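Local coordinates for protein beta-agarase (PDB 6AII) that probably hydrolyses the beta-1,4 linkages of agarose to release neoagarobiose, as a beta-agarase of glycoside hydrolase family GH16, at residues G235-T240 against S247-D252; T88-N91 against T96-T99; E41-I44 against W48-F51. One frame throughout, in Å; residues are numbered along the deposited sequence.

Interaction 1. Residues G235-T240 against S247-D252; sequences GKWVRT and SYLDPD
W237 spreads its indole across to the neighbouring strand, so that the six-membered ring runs past the backbone of S247-L249. At one end W237 CZ2 meets S247 OG at 3.5 Å, with the hydroxyl at the ring edge, and at the other W237 CZ3 packs on L249 CG at 3.8 Å. The ring reaches this place because CG is anti to the backbone N (chi1 174°), and R239 N then lies over one of its faces. Its rotation is fixed from its own strand, where W237 NE1 donates to T240 OG1 at 2.7 Å. With an alanine here, T240 OG1 would probably lose this donor and a gap would be likely to open beside S247 and L249.

On the face that carries R239 and Y248, the extended arginine runs alongside the tyrosine. R239 NH1 stands 3.5 Å from Y248 CG, but the guanidinium is turned 53° from the ring and meets it with its edge, so the two do not stack; NH1 is hydrogen-bonded to Y200 O. Paired N-H...O bonds join T240 and S247. V238 O is gripped twice, by L249 N at 2.9 Å and by a water that also donates to L249 O.

The hairpin lies between two further antiparallel strands: strand 255-259 pairs with its second arm, and strand 228-233 with its first, where a classic beta bulge sets V238 and R239 opposite the single residue Y231.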
loop_
_atom_site.group_PDB
_atom_site.type_symbol
_atom_site.label_atom_id
_atom_site.label_comp_id
_atom_site.label_asym_id
_atom_site.label_seq_id
_atom_site.Cartn_x
_atom_site.Cartn_y
_atom_site.Cartn_z
ATOM N N GLY A 235 -11.079 -10.341 2.938
ATOM C CA GLY A 235 -11.510 -11.571 2.311
ATOM C C GLY A 235 -12.684 -11.411 1.361
ATOM O O GLY A 235 -13.190 -12.411 0.882
ATOM N N LYS A 236 -13.204 -10.196 1.163
ATOM C CA LYS A 236 -14.356 -9.939 0.358
ATOM C C LYS A 236 -13.958 -9.103 -0.847
ATOM O O LYS A 236 -13.255 -8.108 -0.765
ATOM C CB LYS A 236 -15.471 -9.247 1.162
ATOM C CG LYS A 236 -15.998 -10.179 2.254
ATOM C CD LYS A 236 -17.063 -9.589 3.157
ATOM C CE LYS A 236 -16.545 -8.466 4.042
ATOM N NZ LYS A 236 -15.709 -8.972 5.165
ATOM N N TRP A 237 -14.494 -9.513 -1.977
ATOM C CA TRP A 237 -14.332 -8.720 -3.218
ATOM C C TRP A 237 -14.882 -7.302 -3.056
ATOM O O TRP A 237 -15.997 -7.146 -2.517
ATOM C CB TRP A 237 -14.997 -9.415 -4.412
ATOM C CG TRP A 237 -14.992 -8.583 -5.665
ATOM C CD1 TRP A 237 -13.967 -8.482 -6.559
ATOM C CD2 TRP A 237 -15.965 -7.611 -6.109
ATOM N NE1 TRP A 237 -14.266 -7.611 -7.568
ATOM C CE2 TRP A 237 -15.496 -7.066 -7.322
ATOM C CE3 TRP A 237 -17.217 -7.195 -5.637
ATOM C CZ2 TRP A 237 -16.201 -6.073 -8.017
ATOM C CZ3 TRP A 237 -17.912 -6.239 -6.326
ATOM C CH2 TRP A 237 -17.410 -5.700 -7.497
ATOM N N VAL A 238 -14.153 -6.271 -3.480
ATOM C CA VAL A 238 -14.694 -4.909 -3.478
ATOM C C VAL A 238 -14.589 -4.222 -4.840
ATOM O O VAL A 238 -15.317 -3.201 -5.017
ATOM C CB VAL A 238 -14.075 -4.034 -2.366
ATOM C CG1 VAL A 238 -14.395 -4.599 -0.983
ATOM C CG2 VAL A 238 -12.581 -3.846 -2.602
ATOM N N ARG A 239 -13.711 -4.638 -5.783
ATOM C CA ARG A 239 -13.538 -3.787 -6.957
ATOM C C ARG A 239 -12.848 -4.608 -8.034
ATOM O O ARG A 239 -11.915 -5.396 -7.717
ATOM C CB ARG A 239 -12.612 -2.609 -6.628
ATOM C CG ARG A 239 -12.312 -1.625 -7.761
ATOM C CD ARG A 239 -11.651 -0.380 -7.190
ATOM N NE ARG A 239 -11.521 0.645 -8.225
ATOM C CZ ARG A 239 -12.502 1.407 -8.709
ATOM N NH1 ARG A 239 -13.705 1.396 -8.148
ATOM N NH2 ARG A 239 -12.213 2.230 -9.716
ATOM N N THR A 240 -13.280 -4.426 -9.269
ATOM C CA THR A 240 -12.597 -5.037 -10.452
ATOM C C THR A 240 -12.443 -3.942 -11.512
ATOM O O THR A 240 -13.386 -3.166 -11.747
ATOM C CB THR A 240 -13.434 -6.153 -11.069
ATOM O OG1 THR A 240 -13.389 -7.253 -10.149
ATOM C CG2 THR A 240 -12.879 -6.605 -12.410
ATOM N N SER A 247 -16.181 -2.430 -11.880
ATOM C CA SER A 247 -17.309 -2.558 -10.989
ATOM C C SER A 247 -16.772 -2.510 -9.561
ATOM O O SER A 247 -15.597 -2.775 -9.333
ATOM C CB SER A 247 -18.055 -3.843 -11.193
ATOM O OG SER A 247 -17.167 -4.952 -11.176
ATOM N N TYR A 248 -17.657 -2.187 -8.630
ATOM C CA TYR A 248 -17.166 -2.004 -7.236
ATOM C C TYR A 248 -18.346 -1.929 -6.291
ATOM O O TYR A 248 -19.470 -1.642 -6.706
ATOM C CB TYR A 248 -16.323 -0.732 -7.095
ATOM C CG TYR A 248 -17.020 0.580 -7.335
ATOM C CD1 TYR A 248 -17.175 1.043 -8.619
ATOM C CD2 TYR A 248 -17.464 1.380 -6.282
ATOM C CE1 TYR A 248 -17.756 2.279 -8.881
ATOM C CE2 TYR A 248 -18.081 2.598 -6.531
ATOM C CZ TYR A 248 -18.230 3.036 -7.844
ATOM O OH TYR A 248 -18.828 4.265 -8.074
ATOM N N LEU A 249 -18.085 -2.198 -5.007
ATOM C CA LEU A 249 -19.109 -1.955 -3.942
ATOM C C LEU A 249 -18.968 -0.549 -3.377
ATOM O O LEU A 249 -17.849 -0.161 -2.978
ATOM C CB LEU A 249 -18.899 -2.975 -2.810
ATOM C CG LEU A 249 -19.134 -4.413 -3.215
ATOM C CD1 LEU A 249 -19.023 -5.336 -1.991
ATOM C CD2 LEU A 249 -20.500 -4.588 -3.883
ATOM N N ASP A 250 -20.070 0.210 -3.431
ATOM C CA ASP A 250 -20.056 1.572 -2.946
ATOM C C ASP A 250 -20.177 1.571 -1.422
ATOM O O ASP A 250 -20.192 0.536 -0.794
ATOM C CB ASP A 250 -21.070 2.382 -3.749
ATOM C CG ASP A 250 -22.488 2.384 -3.220
ATOM O OD1 ASP A 250 -22.741 1.710 -2.206
ATOM O OD2 ASP A 250 -23.306 3.141 -3.828
ATOM N N PRO A 251 -20.156 2.733 -0.843
ATOM C CA PRO A 251 -20.079 2.856 0.610
ATOM C C PRO A 251 -21.341 2.402 1.327
ATOM O O PRO A 251 -21.289 2.131 2.505
ATOM C CB PRO A 251 -19.885 4.320 0.921
ATOM C CG PRO A 251 -19.294 4.868 -0.329
ATOM C CD PRO A 251 -19.839 4.033 -1.461
ATOM N N ASP A 252 -22.428 2.272 0.550
ATOM C CA ASP A 252 -23.668 1.757 1.081
ATOM C C ASP A 252 -23.854 0.285 0.743
ATOM O O ASP A 252 -24.917 -0.336 0.969
ATOM C CB ASP A 252 -24.817 2.564 0.500
ATOM C CG ASP A 252 -24.776 4.029 0.878
ATOM O OD1 ASP A 252 -24.421 4.375 2.035
ATOM O OD2 ASP A 252 -24.954 4.854 -0.071
HETATM O O HOH W 1 -15.421 -0.809 -3.718
#

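Interaction 2. Residues T88-N91 against T96-T99; sequences TFRN and TYHT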
loop_
_atom_site.group_PDB
_atom_site.type_symbol
_atom_site.label_atom_id
_atom_site.label_comp_id
_atom_site.label_asym_id
_atom_site.label_seq_id
_atom_site.Cartn_x
_atom_site.Cartn_y
_atom_site.Cartn_z
ATOM N N THR A 88 13.576 19.900 5.972
ATOM C CA THR A 88 13.136 20.880 5.000
ATOM C C THR A 88 12.754 20.169 3.709
ATOM O O THR A 88 13.508 19.333 3.230
ATOM C CB THR A 88 14.201 21.964 4.821
ATOM O OG1 THR A 88 14.405 22.583 6.083
ATOM C CG2 THR A 88 13.727 22.993 3.826
ATOM N N PHE A 89 11.560 20.403 3.180
ATOM C CA PHE A 89 11.035 19.661 2.056
ATOM C C PHE A 89 10.235 20.536 1.109
ATOM O O PHE A 89 9.731 21.608 1.509
ATOM C CB PHE A 89 10.125 18.529 2.560
ATOM C CG PHE A 89 8.975 19.056 3.401
ATOM C CD1 PHE A 89 9.094 19.303 4.765
ATOM C CD2 PHE A 89 7.764 19.329 2.781
ATOM C CE1 PHE A 89 8.018 19.769 5.491
ATOM C CE2 PHE A 89 6.694 19.818 3.515
ATOM C CZ PHE A 89 6.829 20.040 4.861
ATOM N N ARG A 90 10.076 20.078 -0.115
ATOM C CA ARG A 90 9.397 20.877 -1.157
ATOM C C ARG A 90 7.906 20.558 -1.112
ATOM O O ARG A 90 7.513 19.410 -0.990
ATOM C CB ARG A 90 10.056 20.538 -2.508
ATOM C CG ARG A 90 10.194 21.662 -3.521
ATOM C CD ARG A 90 10.961 21.260 -4.795
ATOM N NE ARG A 90 12.425 21.049 -4.637
ATOM C CZ ARG A 90 13.417 21.804 -5.189
ATOM N NH1 ARG A 90 14.716 21.452 -5.045
ATOM N NH2 ARG A 90 13.082 22.912 -5.855
ATOM N N ASN A 91 7.092 21.586 -1.162
ATOM C CA ASN A 91 5.647 21.446 -1.432
ATOM C C ASN A 91 5.452 21.099 -2.915
ATOM O O ASN A 91 5.714 21.911 -3.812
ATOM C CB ASN A 91 4.909 22.709 -1.021
ATOM C CG ASN A 91 3.425 22.619 -1.313
ATOM O OD1 ASN A 91 2.935 21.598 -1.750
ATOM N ND2 ASN A 91 2.709 23.683 -1.067
ATOM N N THR A 96 7.798 25.275 -3.504
ATOM C CA THR A 96 8.471 25.979 -2.410
ATOM C C THR A 96 8.857 25.043 -1.249
ATOM O O THR A 96 8.207 24.080 -0.971
ATOM C CB THR A 96 7.668 27.137 -1.819
ATOM O OG1 THR A 96 6.489 26.635 -1.200
ATOM C CG2 THR A 96 7.414 28.200 -2.875
ATOM N N TYR A 97 9.932 25.400 -0.572
ATOM C CA TYR A 97 10.433 24.660 0.586
ATOM C C TYR A 97 9.827 25.167 1.888
ATOM O O TYR A 97 9.566 26.353 2.133
ATOM C CB TYR A 97 11.965 24.745 0.656
ATOM C CG TYR A 97 12.689 23.730 -0.148
ATOM C CD1 TYR A 97 12.771 22.409 0.278
ATOM C CD2 TYR A 97 13.283 24.033 -1.350
ATOM C CE1 TYR A 97 13.510 21.449 -0.386
ATOM C CE2 TYR A 97 13.978 23.072 -2.053
ATOM C CZ TYR A 97 14.143 21.787 -1.567
ATOM O OH TYR A 97 14.838 20.809 -2.239
ATOM N N HIS A 98 9.571 24.205 2.776
ATOM C CA HIS A 98 9.057 24.372 4.123
ATOM C C HIS A 98 9.816 23.492 5.094
ATOM O O HIS A 98 10.334 22.459 4.685
ATOM C CB HIS A 98 7.578 23.931 4.165
ATOM C CG HIS A 98 6.765 24.728 3.186
ATOM N ND1 HIS A 98 5.976 25.749 3.615
ATOM C CD2 HIS A 98 6.612 24.630 1.843
ATOM C CE1 HIS A 98 5.349 26.238 2.567
ATOM N NE2 HIS A 98 5.757 25.633 1.472
ATOM N N THR A 99 9.830 23.907 6.357
ATOM C CA THR A 99 10.549 23.164 7.367
ATOM C C THR A 99 9.550 22.738 8.441
ATOM O O THR A 99 8.736 23.533 8.903
ATOM C CB THR A 99 11.663 24.009 7.997
ATOM O OG1 THR A 99 12.519 24.387 6.920
ATOM C CG2 THR A 99 12.447 23.252 9.044
HETATM O O HOH W 2 3.559 26.236 -0.204
#
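R90 lies over a face of the Y97 ring, its CG 4.3 Å from the ring centroid in a CH-pi contact. The arginine chain then bends at chi3 (-71°), which turns the guanidinium past the CE2-OH rim of the phenol: Y97 CE2 sits above the centre of the guanidinium, 3.4 Å from R90 CZ. The two planes stay 53° apart, so this is a tilted overlap and not a parallel stack, and the bond from R90 NH1 to Y97 OH, 2.9 Å long, is weak because it is strongly bent. The other side chains of this face are T88 and T99, whose hydroxyls share a hydrogen bond of 2.7 Å between T88 OG1 and T99 OG1, while T88 CG2 rests near Y97 CD1.

On the opposite face F89 folds its ring over the strand partner. CG stands between the backbone N and the carbonyl carbon (chi1 58°), and the ring comes to lie with one face against the H98 carbonyl, F89 CD1 being 3.4 Å from H98 O. F89 N donates to H98 O at 2.8 Å, nearly straight, in one of the two bonds that link this hydrogen-bonded pair. Next along, the H98 imidazole packs its CD2 on N91 CB at 3.8 Å. Its NE2 is hydrogen-bonded to T96 OG1 and to a water; the same water accepts from N91 ND2, while N91 OD1 takes the N-H of H93 in the connecting loop. The N91 backbone N donates to T96 O at 2.7 Å.

The hairpin is formed by strand 86-90 and the start of the long strand 97-110. Helix 290-294 covers the F89 and H98 face: L294 touches F89, N91 and H98, and D290 touches F89.

Interaction 3. Residues E41-I44 against W48-F51; sequences ETYI and WKNF
Residues 41-44 and 48-51 run antiparallel, with I44 and W48 as a hydrogen-bonded pair and Y43 opposite K49 as a non-hydrogen-bonded one. I44 N donates to W48 O at 2.8 Å, and W48 N returns a bond to I44 O. Beyond K49 the pairing passes partly to a side chain. N50 N still donates to T42 O at 3.1 Å, but T42 N is taken by the amide oxygen N50 OD1 at 2.9 Å, where a backbone carbonyl would otherwise be expected. The donor stands 43° out of the amide plane. A chi1 of 63° sets N50 CG between the backbone N and the carbonyl carbon and brings OD1 to T42 N, and ND2 is held by E40 O, which also receives T42 OG1.

The Y43 ring lies over the aliphatic chain of K49, its CE1 3.6 Å from K49 CB, while K111 makes a cation-pi contact with the same ring. K49 stays extended to its end. There its CE touches E41 OE1 at 3.1 Å, but the salt bridge from K49 NZ to E41 OE1 is long, at 3.7 Å, and NZ is hydrogen-bonded to W52 O.

On the other face I44 sets CB and CG1 against W48 O and continues onto V69 and V71 of strand 69-72. The W48 indole turns to F31 and donates through NE1 to D29, which precedes the calcium ligand D30 in sequence; the W48 side chain is about 11 Å from the calcium ion. The arrangement is a short beta hairpin closed by a three-residue loop. Through K49 and V109 it is backbone-bonded to strand 97-110, one of the curved strands of the beta-sandwich (jelly-roll) fold of GH16 enzymes.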
loop_
_atom_site.group_PDB
_atom_site.type_symbol
_atom_site.label_atom_id
_atom_site.label_comp_id
_atom_site.label_asym_id
_atom_site.label_seq_id
_atom_site.Cartn_x
_atom_site.Cartn_y
_atom_site.Cartn_z
ATOM N N GLU A 41 21.667 -1.475 6.336
ATOM C CA GLU A 41 20.880 -2.044 5.283
ATOM C C GLU A 41 20.922 -3.575 5.389
ATOM O O GLU A 41 21.983 -4.174 5.436
ATOM C CB GLU A 41 21.366 -1.624 3.909
ATOM C CG GLU A 41 20.697 -2.434 2.805
ATOM C CD GLU A 41 21.156 -2.075 1.399
ATOM O OE1 GLU A 41 20.999 -0.896 1.046
ATOM O OE2 GLU A 41 21.641 -2.983 0.649
ATOM N N THR A 42 19.766 -4.212 5.355
ATOM C CA THR A 42 19.684 -5.645 5.577
ATOM C C THR A 42 18.482 -6.153 4.793
ATOM O O THR A 42 17.459 -5.480 4.837
ATOM C CB THR A 42 19.435 -5.955 7.067
ATOM O OG1 THR A 42 20.381 -5.302 7.927
ATOM C CG2 THR A 42 19.448 -7.434 7.347
ATOM N N TYR A 43 18.612 -7.278 4.102
ATOM C CA TYR A 43 17.423 -8.022 3.634
ATOM C C TYR A 43 16.953 -8.962 4.737
ATOM O O TYR A 43 17.544 -10.042 4.959
ATOM C CB TYR A 43 17.651 -8.822 2.337
ATOM C CG TYR A 43 17.603 -7.983 1.080
ATOM C CD1 TYR A 43 16.392 -7.647 0.498
ATOM C CD2 TYR A 43 18.753 -7.459 0.519
ATOM C CE1 TYR A 43 16.317 -6.840 -0.620
ATOM C CE2 TYR A 43 18.696 -6.637 -0.603
ATOM C CZ TYR A 43 17.474 -6.346 -1.183
ATOM O OH TYR A 43 17.313 -5.550 -2.279
ATOM N N ILE A 44 15.861 -8.572 5.408
ATOM C CA ILE A 44 15.296 -9.336 6.511
ATOM C C ILE A 44 14.780 -10.644 5.928
ATOM O O ILE A 44 14.027 -10.682 4.960
ATOM C CB ILE A 44 14.205 -8.542 7.242
ATOM C CG1 ILE A 44 14.696 -7.204 7.747
ATOM C CG2 ILE A 44 13.588 -9.348 8.352
ATOM C CD1 ILE A 44 13.632 -6.221 8.170
ATOM N N TRP A 48 13.183 -8.976 2.590
ATOM C CA TRP A 48 12.568 -7.648 2.815
ATOM C C TRP A 48 13.682 -6.649 3.168
ATOM O O TRP A 48 14.198 -6.669 4.301
ATOM C CB TRP A 48 11.525 -7.710 3.961
ATOM C CG TRP A 48 10.613 -8.888 3.881
ATOM C CD1 TRP A 48 10.614 -9.973 4.701
ATOM C CD2 TRP A 48 9.620 -9.145 2.875
ATOM N NE1 TRP A 48 9.687 -10.887 4.292
ATOM C CE2 TRP A 48 9.044 -10.406 3.182
ATOM C CE3 TRP A 48 9.112 -8.420 1.777
ATOM C CZ2 TRP A 48 8.023 -10.971 2.431
ATOM C CZ3 TRP A 48 8.129 -9.012 1.021
ATOM C CH2 TRP A 48 7.574 -10.257 1.358
ATOM N N LYS A 49 13.967 -5.718 2.239
ATOM C CA LYS A 49 14.959 -4.724 2.532
ATOM C C LYS A 49 14.400 -3.725 3.533
ATOM O O LYS A 49 13.292 -3.264 3.319
ATOM C CB LYS A 49 15.374 -3.925 1.295
ATOM C CG LYS A 49 16.626 -3.037 1.442
ATOM C CD LYS A 49 16.794 -2.178 0.218
ATOM C CE LYS A 49 18.117 -1.491 0.006
ATOM N NZ LYS A 49 17.949 -0.432 -1.028
ATOM N N ASN A 50 15.164 -3.408 4.567
ATOM C CA ASN A 50 14.778 -2.423 5.593
ATOM C C ASN A 50 14.965 -0.971 5.155
ATOM O O ASN A 50 15.233 -0.136 6.005
ATOM C CB ASN A 50 15.444 -2.680 6.922
ATOM C CG ASN A 50 16.959 -2.576 6.918
ATOM O OD1 ASN A 50 17.543 -2.441 5.840
ATOM N ND2 ASN A 50 17.556 -2.609 8.113
ATOM N N PHE A 51 14.761 -0.688 3.903
ATOM C CA PHE A 51 14.790 0.654 3.445
ATOM C C PHE A 51 14.076 0.773 2.110
ATOM O O PHE A 51 13.707 -0.218 1.473
ATOM C CB PHE A 51 16.254 1.121 3.294
ATOM C CG PHE A 51 16.407 2.615 3.454
ATOM C CD1 PHE A 51 16.259 3.199 4.710
ATOM C CD2 PHE A 51 16.656 3.429 2.368
ATOM C CE1 PHE A 51 16.349 4.582 4.862
ATOM C CE2 PHE A 51 16.727 4.820 2.520
ATOM C CZ PHE A 51 16.643 5.377 3.768
#

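All three contacts are local antiparallel hairpins, none touching another. Interaction 2 is a surface contact, its centre about 25 Å from that of the chain, and relies on hydroxyl, imidazole and arginine-tyrosine contacts with one buried aromatic. Interactions 1 and 3 are partly buried, their centres nearer that of the chain at about 17 and 18 Å. Interaction 1 sets a tryptophan against its partner strand, whereas interaction 3 supplements its backbone pairing with an asparagine amide and a lysine chain under a tyrosine. Interactions 2 and 3 belong to one sheet, both reaching strand 97-110, with nearest atoms about 14 Å apart; interaction 1 lies in the other sheet, on the opposite side of the chain centre from both.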